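Local coordinates for protein immunoreactive 84kD antigen PG93 (Porphyromonas gingivalis, PDB 5M11) that is probably an essential surface component of the bacterial type IX secretion system and carries zinc and calcium ions, at residues G119-L124 and V132-E137; L74-I79 and I86-E91; E518-R523 and P568-P573. All blocks are in the same frame, centred on the assembly; numbering follows the deposited sequence.

Contact 1 (G119-L124 and V132-E137); sequences GNRAYL and VLDVAE. With ZN (zinc ion), chain I.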
ATOM      1  N   GLY A 119      33.630   0.958  -8.974  1.00 41.38           N
ATOM      2  CA  GLY A 119      34.254  -0.337  -8.704  1.00 43.80           C
ATOM      3  C   GLY A 119      33.468  -1.198  -7.734  1.00 49.50           C
ATOM      4  O   GLY A 119      32.365  -1.658  -8.047  1.00 49.91           O
ATOM      5  N   ASN A 120      34.024  -1.409  -6.538  1.00 47.04           N
ATOM      6  CA  ASN A 120      33.360  -2.247  -5.537  1.00 46.95           C
ATOM      7  C   ASN A 120      32.945  -1.396  -4.306  1.00 47.24           C
ATOM      8  O   ASN A 120      32.688  -1.931  -3.220  1.00 47.73           O
ATOM      9  CB  ASN A 120      34.224  -3.483  -5.172  1.00 47.03           C
ATOM     10  CG  ASN A 120      35.575  -3.173  -4.591  1.00 78.66           C
ATOM     11  OD1 ASN A 120      35.870  -2.042  -4.175  1.00 84.17           O
ATOM     12  ND2 ASN A 120      36.433  -4.182  -4.540  1.00 65.87           N
ATOM     13  N   ARG A 121      32.814  -0.077  -4.514  1.00 39.57           N
ATOM     14  CA  ARG A 121      32.326   0.832  -3.482  1.00 37.06           C
ATOM     15  C   ARG A 121      31.127   1.562  -4.011  1.00 39.39           C
ATOM     16  O   ARG A 121      31.077   1.858  -5.199  1.00 38.32           O
ATOM     17  CB  ARG A 121      33.401   1.866  -3.018  1.00 33.96           C
ATOM     18  CG  ARG A 121      34.513   1.346  -2.106  1.00 43.04           C
ATOM     19  CD  ARG A 121      34.062   0.774  -0.770  1.00 49.25           C
ATOM     20  NE  ARG A 121      35.191   0.341   0.066  1.00 61.48           N
ATOM     21  CZ  ARG A 121      35.673  -0.902   0.127  1.00 85.91           C
ATOM     22  NH1 ARG A 121      36.695  -1.185   0.923  1.00 81.70           N
ATOM     23  NH2 ARG A 121      35.137  -1.871  -0.614  1.00 70.54           N
ATOM     24  N   ALA A 122      30.180   1.893  -3.135  1.00 36.20           N
ATOM     25  CA  ALA A 122      29.052   2.745  -3.485  1.00 36.04           C
ATOM     26  C   ALA A 122      29.100   3.953  -2.575  1.00 43.05           C
ATOM     27  O   ALA A 122      29.389   3.802  -1.385  1.00 45.05           O
ATOM     28  CB  ALA A 122      27.743   2.011  -3.356  1.00 37.33           C
ATOM     29  N   TYR A 123      28.916   5.155  -3.135  1.00 38.12           N
ATOM     30  CA  TYR A 123      28.917   6.402  -2.378  1.00 36.58           C
ATOM     31  C   TYR A 123      27.537   6.924  -2.383  1.00 40.79           C
ATOM     32  O   TYR A 123      26.982   7.181  -3.454  1.00 41.31           O
ATOM     33  CB  TYR A 123      29.883   7.428  -2.964  1.00 37.08           C
ATOM     34  CG  TYR A 123      31.286   6.902  -3.082  1.00 37.86           C
ATOM     35  CD1 TYR A 123      32.199   7.054  -2.041  1.00 39.55           C
ATOM     36  CD2 TYR A 123      31.691   6.201  -4.210  1.00 38.90           C
ATOM     37  CE1 TYR A 123      33.479   6.510  -2.118  1.00 39.83           C
ATOM     38  CE2 TYR A 123      32.969   5.669  -4.306  1.00 40.78           C
ATOM     39  CZ  TYR A 123      33.866   5.842  -3.265  1.00 45.11           C
ATOM     40  OH  TYR A 123      35.125   5.334  -3.390  1.00 44.11           O
ATOM     41  N   LEU A 124      26.953   7.044  -1.192  1.00 35.84           N
ATOM     42  CA  LEU A 124      25.588   7.506  -1.055  1.00 34.63           C
ATOM     43  C   LEU A 124      25.619   8.892  -0.454  1.00 39.36           C
ATOM     44  O   LEU A 124      26.080   9.064   0.671  1.00 40.93           O
ATOM     45  CB  LEU A 124      24.770   6.503  -0.211  1.00 34.69           C
ATOM     46  CG  LEU A 124      24.723   5.052  -0.770  1.00 38.69           C
ATOM     47  CD1 LEU A 124      25.702   4.149  -0.068  1.00 38.29           C
ATOM     48  CD2 LEU A 124      23.388   4.455  -0.601  1.00 40.99           C
ATOM     49  N   VAL A 132      29.940   5.526   2.641  1.00 35.29           N
ATOM     50  CA  VAL A 132      30.724   4.621   1.804  1.00 32.60           C
ATOM     51  C   VAL A 132      30.220   3.221   2.090  1.00 38.01           C
ATOM     52  O   VAL A 132      30.313   2.728   3.230  1.00 39.04           O
ATOM     53  CB  VAL A 132      32.258   4.730   1.975  1.00 33.20           C
ATOM     54  CG1 VAL A 132      32.977   3.911   0.920  1.00 31.88           C
ATOM     55  CG2 VAL A 132      32.699   6.164   1.886  1.00 32.79           C
ATOM     56  N   LEU A 133      29.680   2.595   1.055  1.00 31.62           N
ATOM     57  CA  LEU A 133      29.163   1.265   1.175  1.00 31.74           C
ATOM     58  C   LEU A 133      30.117   0.292   0.526  1.00 40.10           C
ATOM     59  O   LEU A 133      30.593   0.526  -0.596  1.00 41.19           O
ATOM     60  CB  LEU A 133      27.765   1.203   0.559  1.00 31.24           C
ATOM     61  CG  LEU A 133      27.118  -0.137   0.290  1.00 35.81           C
ATOM     62  CD1 LEU A 133      26.895  -0.923   1.556  1.00 35.25           C
ATOM     63  CD2 LEU A 133      25.811   0.079  -0.428  1.00 41.34           C
ATOM     64  N   ASP A 134      30.438  -0.782   1.278  1.00 37.36           N
ATOM     65  CA  ASP A 134      31.256  -1.877   0.809  1.00 37.74           C
ATOM     66  C   ASP A 134      30.251  -2.938   0.323  1.00 43.70           C
ATOM     67  O   ASP A 134      29.679  -3.699   1.107  1.00 44.85           O
ATOM     68  CB  ASP A 134      32.228  -2.366   1.895  1.00 39.72           C
ATOM     69  CG  ASP A 134      33.128  -3.524   1.506  1.00 54.82           C
ATOM     70  OD1 ASP A 134      32.889  -4.141   0.441  1.00 56.96           O
ATOM     71  OD2 ASP A 134      34.060  -3.831   2.274  1.00 64.43           O
ATOM     72  N   VAL A 135      29.992  -2.905  -0.984  1.00 38.86           N
ATOM     73  CA  VAL A 135      29.044  -3.754  -1.673  1.00 39.34           C
ATOM     74  C   VAL A 135      29.394  -5.245  -1.484  1.00 45.44           C
ATOM     75  O   VAL A 135      28.512  -5.990  -1.085  1.00 47.56           O
ATOM     76  CB  VAL A 135      28.944  -3.347  -3.166  1.00 42.69           C
ATOM     77  CG1 VAL A 135      27.898  -4.196  -3.893  1.00 44.62           C
ATOM     78  CG2 VAL A 135      28.638  -1.847  -3.316  1.00 39.83           C
ATOM     79  N   ALA A 136      30.652  -5.680  -1.718  1.00 41.66           N
ATOM     80  CA  ALA A 136      31.034  -7.102  -1.545  1.00 43.29           C
ATOM     81  C   ALA A 136      30.770  -7.642  -0.143  1.00 47.51           C
ATOM     82  O   ALA A 136      30.349  -8.784  -0.010  1.00 49.79           O
ATOM     83  CB  ALA A 136      32.504  -7.299  -1.863  1.00 44.80           C
ATOM     84  N   GLU A 137      31.017  -6.819   0.898  1.00 42.63           N
ATOM     85  CA  GLU A 137      30.913  -7.208   2.302  1.00 42.30           C
ATOM     86  C   GLU A 137      29.726  -6.567   3.067  1.00 45.48           C
ATOM     87  O   GLU A 137      29.672  -6.653   4.295  1.00 45.18           O
ATOM     88  CB  GLU A 137      32.224  -6.857   3.015  1.00 43.25           C
ATOM     89  CG  GLU A 137      33.435  -7.692   2.636  1.00 46.19           C
ATOM     90  CD  GLU A 137      34.612  -7.347   3.518  1.00 57.13           C
ATOM     91  OE1 GLU A 137      34.914  -8.141   4.430  1.00 66.99           O
ATOM     92  OE2 GLU A 137      35.159  -6.232   3.380  1.00 52.85           O
TER
HETATM   93 ZN    ZN I 808      35.465  -5.256   1.580  1.00 49.98          ZN

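Contact 2 (L74-I79 and I86-E91); sequences LKSLVI and IDILDE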
ATOM      1  N   LEU A  74      30.964  -6.274  -9.426  1.00 58.48           N
ATOM      2  CA  LEU A  74      30.455  -7.301  -8.504  1.00 58.53           C
ATOM      3  C   LEU A  74      29.183  -8.037  -8.980  1.00 63.65           C
ATOM      4  O   LEU A  74      28.670  -8.881  -8.236  1.00 63.50           O
ATOM      5  CB  LEU A  74      30.189  -6.688  -7.123  1.00 55.48           C
ATOM      6  CG  LEU A  74      31.398  -6.103  -6.412  1.00 58.13           C
ATOM      7  CD1 LEU A  74      30.976  -5.056  -5.460  1.00 55.75           C
ATOM      8  CD2 LEU A  74      32.204  -7.167  -5.697  1.00 59.77           C
ATOM      9  N   LYS A  75      28.684  -7.738 -10.212  1.00 60.24           N
ATOM     10  CA  LYS A  75      27.453  -8.309 -10.783  1.00 61.00           C
ATOM     11  C   LYS A  75      26.320  -8.249  -9.722  1.00 63.47           C
ATOM     12  O   LYS A  75      25.514  -9.171  -9.610  1.00 65.36           O
ATOM     13  CB  LYS A  75      27.690  -9.729 -11.329  1.00 65.79           C
ATOM     14  CG  LYS A  75      28.580  -9.748 -12.564  1.00 71.83           C
ATOM     15  CD  LYS A  75      28.992 -11.155 -12.957  1.00 82.03           C
ATOM     16  CE  LYS A  75      30.291 -11.181 -13.730  1.00 95.16           C
ATOM     17  NZ  LYS A  75      30.899 -12.543 -13.762  1.00107.02           N
ATOM     18  N   SER A  76      26.292  -7.145  -8.932  1.00 56.47           N
ATOM     19  CA  SER A  76      25.322  -6.918  -7.864  1.00 55.10           C
ATOM     20  C   SER A  76      24.642  -5.571  -7.991  1.00 57.51           C
ATOM     21  O   SER A  76      25.243  -4.609  -8.473  1.00 55.13           O
ATOM     22  CB  SER A  76      25.984  -7.020  -6.496  1.00 56.62           C
ATOM     23  OG  SER A  76      26.604  -8.281  -6.322  1.00 68.57           O
ATOM     24  N   LEU A  77      23.384  -5.509  -7.525  1.00 54.52           N
ATOM     25  CA  LEU A  77      22.550  -4.310  -7.544  1.00 52.28           C
ATOM     26  C   LEU A  77      22.301  -3.802  -6.107  1.00 54.50           C
ATOM     27  O   LEU A  77      21.806  -4.545  -5.244  1.00 56.36           O
ATOM     28  CB  LEU A  77      21.207  -4.601  -8.273  1.00 54.25           C
ATOM     29  CG  LEU A  77      20.194  -3.454  -8.339  1.00 57.02           C
ATOM     30  CD1 LEU A  77      20.427  -2.583  -9.548  1.00 56.86           C
ATOM     31  CD2 LEU A  77      18.788  -3.965  -8.340  1.00 59.26           C
ATOM     32  N   VAL A  78      22.633  -2.526  -5.873  1.00 45.75           N
ATOM     33  CA  VAL A  78      22.405  -1.836  -4.606  1.00 42.06           C
ATOM     34  C   VAL A  78      20.991  -1.229  -4.629  1.00 47.24           C
ATOM     35  O   VAL A  78      20.691  -0.448  -5.525  1.00 47.35           O
ATOM     36  CB  VAL A  78      23.489  -0.766  -4.367  1.00 41.22           C
ATOM     37  CG1 VAL A  78      23.087   0.196  -3.248  1.00 39.16           C
ATOM     38  CG2 VAL A  78      24.841  -1.421  -4.083  1.00 40.07           C
ATOM     39  N   ILE A  79      20.130  -1.616  -3.665  1.00 45.25           N
ATOM     40  CA  ILE A  79      18.758  -1.117  -3.509  1.00 46.35           C
ATOM     41  C   ILE A  79      18.698  -0.221  -2.284  1.00 50.37           C
ATOM     42  O   ILE A  79      18.858  -0.710  -1.162  1.00 51.36           O
ATOM     43  CB  ILE A  79      17.681  -2.237  -3.404  1.00 52.09           C
ATOM     44  CG1 ILE A  79      17.777  -3.267  -4.540  1.00 54.34           C
ATOM     45  CG2 ILE A  79      16.291  -1.620  -3.356  1.00 53.75           C
ATOM     46  CD1 ILE A  79      17.248  -4.627  -4.180  1.00 57.73           C
ATOM     47  N   ILE A  86      19.156  -0.434   3.113  1.00 44.23           N
ATOM     48  CA  ILE A  86      19.923  -0.871   1.944  1.00 41.56           C
ATOM     49  C   ILE A  86      19.857  -2.395   1.828  1.00 47.35           C
ATOM     50  O   ILE A  86      19.947  -3.125   2.834  1.00 47.49           O
ATOM     51  CB  ILE A  86      21.400  -0.393   2.043  1.00 41.72           C
ATOM     52  CG1 ILE A  86      21.538   1.146   1.912  1.00 39.71           C
ATOM     53  CG2 ILE A  86      22.309  -1.117   1.057  1.00 42.23           C
ATOM     54  CD1 ILE A  86      22.604   1.726   2.764  1.00 34.01           C
ATOM     55  N   ASP A  87      19.740  -2.863   0.586  1.00 44.32           N
ATOM     56  CA  ASP A  87      19.778  -4.269   0.221  1.00 45.72           C
ATOM     57  C   ASP A  87      20.791  -4.437  -0.898  1.00 48.22           C
ATOM     58  O   ASP A  87      20.958  -3.515  -1.704  1.00 46.17           O
ATOM     59  CB  ASP A  87      18.388  -4.769  -0.226  1.00 50.91           C
ATOM     60  CG  ASP A  87      17.509  -5.378   0.855  1.00 64.23           C
ATOM     61  OD1 ASP A  87      17.997  -5.548   2.001  1.00 65.67           O
ATOM     62  OD2 ASP A  87      16.354  -5.736   0.542  1.00 67.84           O
ATOM     63  N   ILE A  88      21.492  -5.589  -0.933  1.00 45.22           N
ATOM     64  CA  ILE A  88      22.424  -5.913  -2.010  1.00 44.25           C
ATOM     65  C   ILE A  88      21.914  -7.175  -2.630  1.00 52.62           C
ATOM     66  O   ILE A  88      21.785  -8.192  -1.947  1.00 55.32           O
ATOM     67  CB  ILE A  88      23.917  -5.989  -1.601  1.00 45.28           C
ATOM     68  CG1 ILE A  88      24.382  -4.630  -1.027  1.00 44.95           C
ATOM     69  CG2 ILE A  88      24.766  -6.342  -2.823  1.00 42.97           C
ATOM     70  CD1 ILE A  88      25.594  -4.660  -0.140  1.00 61.21           C
ATOM     71  N   LEU A  89      21.549  -7.085  -3.903  1.00 51.22           N
ATOM     72  CA  LEU A  89      21.019  -8.180  -4.711  1.00 54.76           C
ATOM     73  C   LEU A  89      22.173  -8.750  -5.526  1.00 60.85           C
ATOM     74  O   LEU A  89      22.611  -8.120  -6.494  1.00 58.95           O
ATOM     75  CB  LEU A  89      19.904  -7.616  -5.615  1.00 55.98           C
ATOM     76  CG  LEU A  89      18.788  -8.546  -6.069  1.00 64.03           C
ATOM     77  CD1 LEU A  89      17.550  -7.747  -6.417  1.00 63.96           C
ATOM     78  CD2 LEU A  89      19.199  -9.328  -7.306  1.00 69.95           C
ATOM     79  N   ASP A  90      22.706  -9.913  -5.107  1.00 61.34           N
ATOM     80  CA  ASP A  90      23.832 -10.531  -5.804  1.00 63.50           C
ATOM     81  C   ASP A  90      23.345 -11.192  -7.119  1.00 72.75           C
ATOM     82  O   ASP A  90      22.137 -11.243  -7.381  1.00 74.10           O
ATOM     83  CB  ASP A  90      24.625 -11.500  -4.885  1.00 66.35           C
ATOM     84  CG  ASP A  90      24.089 -12.904  -4.616  1.00 84.73           C
ATOM     85  OD1 ASP A  90      23.173 -13.349  -5.341  1.00 89.94           O
ATOM     86  OD2 ASP A  90      24.651 -13.594  -3.733  1.00 90.15           O
ATOM     87  N   GLU A  91      24.291 -11.656  -7.948  1.00 71.64           N
ATOM     88  CA  GLU A  91      24.039 -12.276  -9.255  1.00 75.83           C
ATOM     89  C   GLU A  91      23.011 -13.446  -9.184  1.00 84.69           C
ATOM     90  O   GLU A  91      22.114 -13.533 -10.028  1.00 86.41           O
ATOM     91  CB  GLU A  91      25.375 -12.764  -9.836  1.00 78.35           C
ATOM     92  CG  GLU A  91      25.403 -12.922 -11.347  1.00 89.72           C
ATOM     93  CD  GLU A  91      26.653 -13.591 -11.891  1.00114.37           C
ATOM     94  OE1 GLU A  91      27.586 -13.869 -11.098  1.00101.53           O
ATOM     95  OE2 GLU A  91      26.702 -13.826 -13.122  1.00109.36           O
TER

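Contact 3 (E518-R523 and P568-P573); sequences EQFVNR and PIAVRP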
ATOM      1  N   GLU A 518     -26.196  10.036  19.100  1.00 77.03           N
ATOM      2  CA  GLU A 518     -25.011  10.886  19.220  1.00 77.89           C
ATOM      3  C   GLU A 518     -23.929  10.167  20.030  1.00 81.51           C
ATOM      4  O   GLU A 518     -22.745  10.282  19.704  1.00 81.72           O
ATOM      5  CB  GLU A 518     -25.398  12.220  19.876  1.00 82.82           C
ATOM      6  CG  GLU A 518     -24.310  13.282  19.843  1.00 97.52           C
ATOM      7  CD  GLU A 518     -24.295  14.264  21.004  1.00125.86           C
ATOM      8  OE1 GLU A 518     -23.251  14.928  21.200  1.00117.14           O
ATOM      9  OE2 GLU A 518     -25.319  14.374  21.717  1.00121.32           O
ATOM     10  N   GLN A 519     -24.344   9.409  21.069  1.00 77.83           N
ATOM     11  CA  GLN A 519     -23.465   8.600  21.922  1.00 78.00           C
ATOM     12  C   GLN A 519     -24.208   7.361  22.433  1.00 81.78           C
ATOM     13  O   GLN A 519     -25.353   7.454  22.900  1.00 82.38           O
ATOM     14  CB  GLN A 519     -22.889   9.420  23.098  1.00 82.75           C
ATOM     15  CG  GLN A 519     -21.792   8.712  23.913  1.00 85.07           C
ATOM     16  CD  GLN A 519     -20.433   8.602  23.245  1.00104.79           C
ATOM     17  OE1 GLN A 519     -19.635   7.721  23.580  1.00100.25           O
ATOM     18  NE2 GLN A 519     -20.107   9.499  22.314  1.00 95.92           N
ATOM     19  N   PHE A 520     -23.536   6.201  22.325  1.00 77.01           N
ATOM     20  CA  PHE A 520     -24.018   4.891  22.772  1.00 76.25           C
ATOM     21  C   PHE A 520     -23.752   4.696  24.270  1.00 81.29           C
ATOM     22  O   PHE A 520     -22.914   5.394  24.846  1.00 82.72           O
ATOM     23  CB  PHE A 520     -23.349   3.753  21.964  1.00 75.23           C
ATOM     24  CG  PHE A 520     -23.941   3.495  20.598  1.00 73.41           C
ATOM     25  CD1 PHE A 520     -24.955   2.562  20.428  1.00 75.61           C
ATOM     26  CD2 PHE A 520     -23.473   4.171  19.480  1.00 73.30           C
ATOM     27  CE1 PHE A 520     -25.495   2.319  19.163  1.00 73.57           C
ATOM     28  CE2 PHE A 520     -24.013   3.926  18.218  1.00 73.22           C
ATOM     29  CZ  PHE A 520     -25.010   2.996  18.067  1.00 70.45           C
ATOM     30  N   VAL A 521     -24.459   3.733  24.882  1.00 77.39           N
ATOM     31  CA  VAL A 521     -24.351   3.411  26.300  1.00 80.74           C
ATOM     32  C   VAL A 521     -24.061   1.925  26.526  1.00 84.89           C
ATOM     33  O   VAL A 521     -24.315   1.105  25.645  1.00 81.84           O
ATOM     34  CB  VAL A 521     -25.622   3.832  27.095  1.00 87.30           C
ATOM     35  CG1 VAL A 521     -25.758   5.350  27.167  1.00 88.82           C
ATOM     36  CG2 VAL A 521     -26.892   3.182  26.534  1.00 85.28           C
ATOM     37  N   ASN A 522     -23.559   1.583  27.722  1.00 84.45           N
ATOM     38  CA  ASN A 522     -23.354   0.196  28.129  1.00 84.72           C
ATOM     39  C   ASN A 522     -24.624  -0.281  28.890  1.00 93.92           C
ATOM     40  O   ASN A 522     -25.612   0.466  28.966  1.00 94.31           O
ATOM     41  CB  ASN A 522     -22.088   0.063  28.984  1.00 83.22           C
ATOM     42  CG  ASN A 522     -22.163   0.650  30.380  1.00 95.81           C
ATOM     43  OD1 ASN A 522     -22.853   1.644  30.644  1.00100.28           O
ATOM     44  ND2 ASN A 522     -21.427   0.057  31.310  1.00 77.38           N
ATOM     45  N   ARG A 523     -24.588  -1.507  29.468  1.00 93.16           N
ATOM     46  CA  ARG A 523     -25.698  -2.099  30.234  1.00 95.31           C
ATOM     47  C   ARG A 523     -26.066  -1.244  31.429  1.00101.87           C
ATOM     48  O   ARG A 523     -27.235  -1.210  31.809  1.00103.03           O
ATOM     49  CB  ARG A 523     -25.357  -3.530  30.722  1.00 98.62           C
ATOM     50  CG  ARG A 523     -25.123  -4.575  29.609  1.00112.68           C
ATOM     51  CD  ARG A 523     -26.392  -5.127  28.946  1.00123.45           C
ATOM     52  NE  ARG A 523     -27.152  -6.045  29.805  1.00130.31           N
ATOM     53  CZ  ARG A 523     -28.142  -6.825  29.378  1.00138.51           C
ATOM     54  NH1 ARG A 523     -28.500  -6.820  28.101  1.00121.86           N
ATOM     55  NH2 ARG A 523     -28.777  -7.622  30.226  1.00124.78           N
ATOM     56  N   PRO A 568     -29.913   2.356  22.524  1.00 78.53           N
ATOM     57  CA  PRO A 568     -29.221   1.076  22.279  1.00 75.98           C
ATOM     58  C   PRO A 568     -27.997   0.842  23.151  1.00 79.13           C
ATOM     59  O   PRO A 568     -27.196   1.756  23.381  1.00 80.12           O
ATOM     60  CB  PRO A 568     -28.829   1.139  20.793  1.00 74.74           C
ATOM     61  CG  PRO A 568     -29.117   2.551  20.346  1.00 79.73           C
ATOM     62  CD  PRO A 568     -30.198   3.053  21.256  1.00 78.18           C
ATOM     63  N   ILE A 569     -27.891  -0.398  23.659  1.00 73.97           N
ATOM     64  CA  ILE A 569     -26.795  -0.868  24.493  1.00 74.07           C
ATOM     65  C   ILE A 569     -25.709  -1.486  23.592  1.00 75.69           C
ATOM     66  O   ILE A 569     -25.981  -2.377  22.772  1.00 71.31           O
ATOM     67  CB  ILE A 569     -27.279  -1.850  25.594  1.00 79.00           C
ATOM     68  CG1 ILE A 569     -28.353  -1.199  26.496  1.00 81.83           C
ATOM     69  CG2 ILE A 569     -26.098  -2.383  26.425  1.00 80.71           C
ATOM     70  CD1 ILE A 569     -29.434  -2.142  27.016  1.00 86.46           C
ATOM     71  N   ALA A 570     -24.473  -0.955  23.756  1.00 75.11           N
ATOM     72  CA  ALA A 570     -23.217  -1.362  23.122  1.00 73.26           C
ATOM     73  C   ALA A 570     -22.417  -2.174  24.105  1.00 79.55           C
ATOM     74  O   ALA A 570     -22.319  -1.799  25.275  1.00 81.47           O
ATOM     75  CB  ALA A 570     -22.423  -0.142  22.691  1.00 73.49           C
ATOM     76  N   VAL A 571     -21.886  -3.308  23.648  1.00 76.87           N
ATOM     77  CA  VAL A 571     -21.083  -4.212  24.476  1.00 79.45           C
ATOM     78  C   VAL A 571     -19.611  -4.089  24.074  1.00 84.44           C
ATOM     79  O   VAL A 571     -19.260  -4.389  22.919  1.00 81.38           O
ATOM     80  CB  VAL A 571     -21.568  -5.691  24.384  1.00 83.04           C
ATOM     81  CG1 VAL A 571     -20.679  -6.621  25.206  1.00 84.76           C
ATOM     82  CG2 VAL A 571     -23.034  -5.838  24.786  1.00 84.02           C
ATOM     83  N   ARG A 572     -18.758  -3.648  25.024  1.00 84.54           N
ATOM     84  CA  ARG A 572     -17.306  -3.574  24.814  1.00 84.70           C
ATOM     85  C   ARG A 572     -16.742  -4.944  25.191  1.00 91.71           C
ATOM     86  O   ARG A 572     -16.942  -5.385  26.330  1.00 94.20           O
ATOM     87  CB  ARG A 572     -16.642  -2.432  25.597  1.00 84.93           C
ATOM     88  CG  ARG A 572     -16.937  -1.057  25.034  1.00 91.03           C
ATOM     89  CD  ARG A 572     -16.144   0.009  25.756  1.00102.24           C
ATOM     90  NE  ARG A 572     -14.804   0.151  25.186  1.00116.70           N
ATOM     91  CZ  ARG A 572     -13.961   1.132  25.491  1.00137.78           C
ATOM     92  NH1 ARG A 572     -14.307   2.070  26.365  1.00130.06           N
ATOM     93  NH2 ARG A 572     -12.767   1.186  24.918  1.00125.61           N
ATOM     94  N   PRO A 573     -16.157  -5.684  24.217  1.00 87.36           N
ATOM     95  CA  PRO A 573     -15.684  -7.045  24.506  1.00 88.55           C
ATOM     96  C   PRO A 573     -14.644  -7.074  25.615  1.00 95.79           C
ATOM     97  O   PRO A 573     -13.814  -6.169  25.716  1.00 96.24           O
ATOM     98  CB  PRO A 573     -15.095  -7.510  23.169  1.00 87.68           C
ATOM     99  CG  PRO A 573     -15.710  -6.649  22.153  1.00 89.40           C
ATOM    100  CD  PRO A 573     -15.885  -5.323  22.812  1.00 86.25           C
TER

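Contact 1 (G119-L124 and V132-E137)
The guanidinium of Arg-121 lies stacked over the carboxylate of Asp-134, on the face of a beta hairpin that also carries Tyr-123 and Val-132; its strands 121-126 and 129-134 are the two central strands of a four-stranded blade in the N-terminal beta-propeller. The two planes are 28° apart, and NH2 of Arg-121 is 3.4 Å from OD1 of Asp-134. That oxygen sits well out of the guanidinium plane with no N-H directed at it, so the salt bridge works through charge alone. The other oxygen of the carboxylate, OD2 of Asp-134, binds the zinc ion at 2.1 Å. OE2 of Glu-137 binds the same ion at 2.1 Å, and a third ligand atom comes from outside the two segments. The arginine's positive charge would probably offset part of the negative charge gathered at the metal. Behind this first shell, the Arg-121 chain bends at chi2 (-61°), and CD passes 3.7 Å from CG1 of Val-132, which meets the guanidinium at its edge. CE1 of Tyr-123 touches the same CG1 methyl, the ring running alongside the valine; the tyrosine OH bonds to Glu-174.

Ala-122 and Leu-133 hold the strands in antiparallel register as a hydrogen-bonded pair, N of Leu-133 giving a nearly straight bond (174°) to O of Ala-122. On the other face of the sheet, CB of Ala-122 packs against CB of Leu-133 and CG2 of Val-135, and Ile-117 of the neighbouring strand touches the alanine too. Val-78 of the adjacent blade meets both Leu-133 and Val-135. Further along, CD1 of Leu-124 reaches across to CB of Leu-133 at 3.7 Å.

Contact 2 (L74-I79 and I86-E91)
OD1 of Asp-87, whose CB rests against Ile-79 across the strands, is hydrogen-bonded by both OG of Ser-61 and ND2 of Asn-97, while OD2 of the same carboxylate bonds to OH of Tyr-81. This buried acid belongs to the beta hairpin of strands 76-81 and 86-89, the inner pair of a four-stranded propeller blade. Ile-79 and Asp-87 form one antiparallel hydrogen-bonded pair with two backbone bonds; N of Ile-79 to O of Asp-87 is 2.9 Å and almost straight. Leu-77 and Leu-89 form another, and between them Val-78 faces Ile-88 in the non-hydrogen-bonded position.

On the face with Asp-87, CD1 of Ile-79 meets CD1 of Leu-89 at 3.9 Å, the two side chains lying at a slant to each other. With CG1 anti to the carbonyl carbon (chi1 -51°), the isoleucine chain runs past CB of Asp-87, which its CB and CD1 both touch, toward Leu-89; Val-65 and Ile-68 of strand 65-71 pack against it. The face with Val-78 is turned to the next blade, where Leu-115 and Ile-117 of strand 112-118 touch that valine.

On the other side of strand 76-81, Lys-75 and Ser-76 both face Ser-71 of strand 65-71, a G1 beta bulge. Across the hairpin, Lys-75 and Glu-91 run side by side, CD of the lysine 3.5 Å from OE2 of the glutamate, but NZ remains 4.4 Å from that oxygen, beyond salt-bridge range. OD2 of Asp-90 forms a salt bridge with NE of Arg-94. OG of Ser-76 turns back to O of Leu-74, a 2.9 Å bond whose donor stands above the carbonyl plane.

Contact 3 (E518-R523 and P568-P573)
From CB, which lies 4.1 Å from CB of Ala-570, the side chain of Phe-520 leads away from Ala-570 to Pro-568. The first torsion, chi1 -80°, sets CG anti to the carbonyl carbon and sends the ring toward the proline. O of Pro-568 lies at the ring's edge, near its plane, 3.8 Å from CD1 of Phe-520. One atom further out, CE1 touches CG of Pro-568, also at 3.8 Å, with the phenylalanine and the proline crossing at about a right angle. Val-555 and Met-546, from strands 551-555 and 544-548 of the sheet that also holds strand 570-575, pack on the phenylalanine too.

The segment 518-523 is part of the loop that leaves strand 513-517, the last of one four-stranded antiparallel sheet, and leads to strand 533-538, the first of the next, a succession consistent with neighbouring blades of a propeller. On the way it touches residues 568-570, where strand 570-575 begins; that strand belongs to the next sheet and is bonded through Val-571 to Gly-554. The two backbones are joined by a single bridge between Val-521 and Ile-569, in which N of Ala-570 bonds to O of Val-521 at 2.8 Å, nearly along the C=O axis. CG2 of Val-521 rests on O of Pro-568.

Past the bridge, CG2 of Ile-569 lies against the backbone between Asn-522 and Arg-523. The chain of Arg-523, bent at chi2 and chi3, brings CD within 3.7 Å of the same methyl. OD1 of Asn-522 is bonded by N of Ala-526 within the loop.

Contacts 1 and 2 are equivalent hairpins in successive blades of the N-terminal propeller, each joining the two central strands of its sheet; both are largely buried. They touch, Leu-74 of contact 2 packing on Asn-120 and Val-135 of contact 1, and Ile-88 meeting Val-135. Their polar ends differ: carboxylates of contact 1 hold zinc, whereas the buried acid of contact 2 is held by hydrogen bonds from Ser-61, Asn-97 and Tyr-81. Contact 3 stands apart, its centre about 60 Å from that of contact 1 and on the opposite side of the chain's centre. Only partly buried, it ties a loop between two successive sheets, probably propeller blades, to a strand with one backbone bond and apolar packing of Phe-520 on Pro-568.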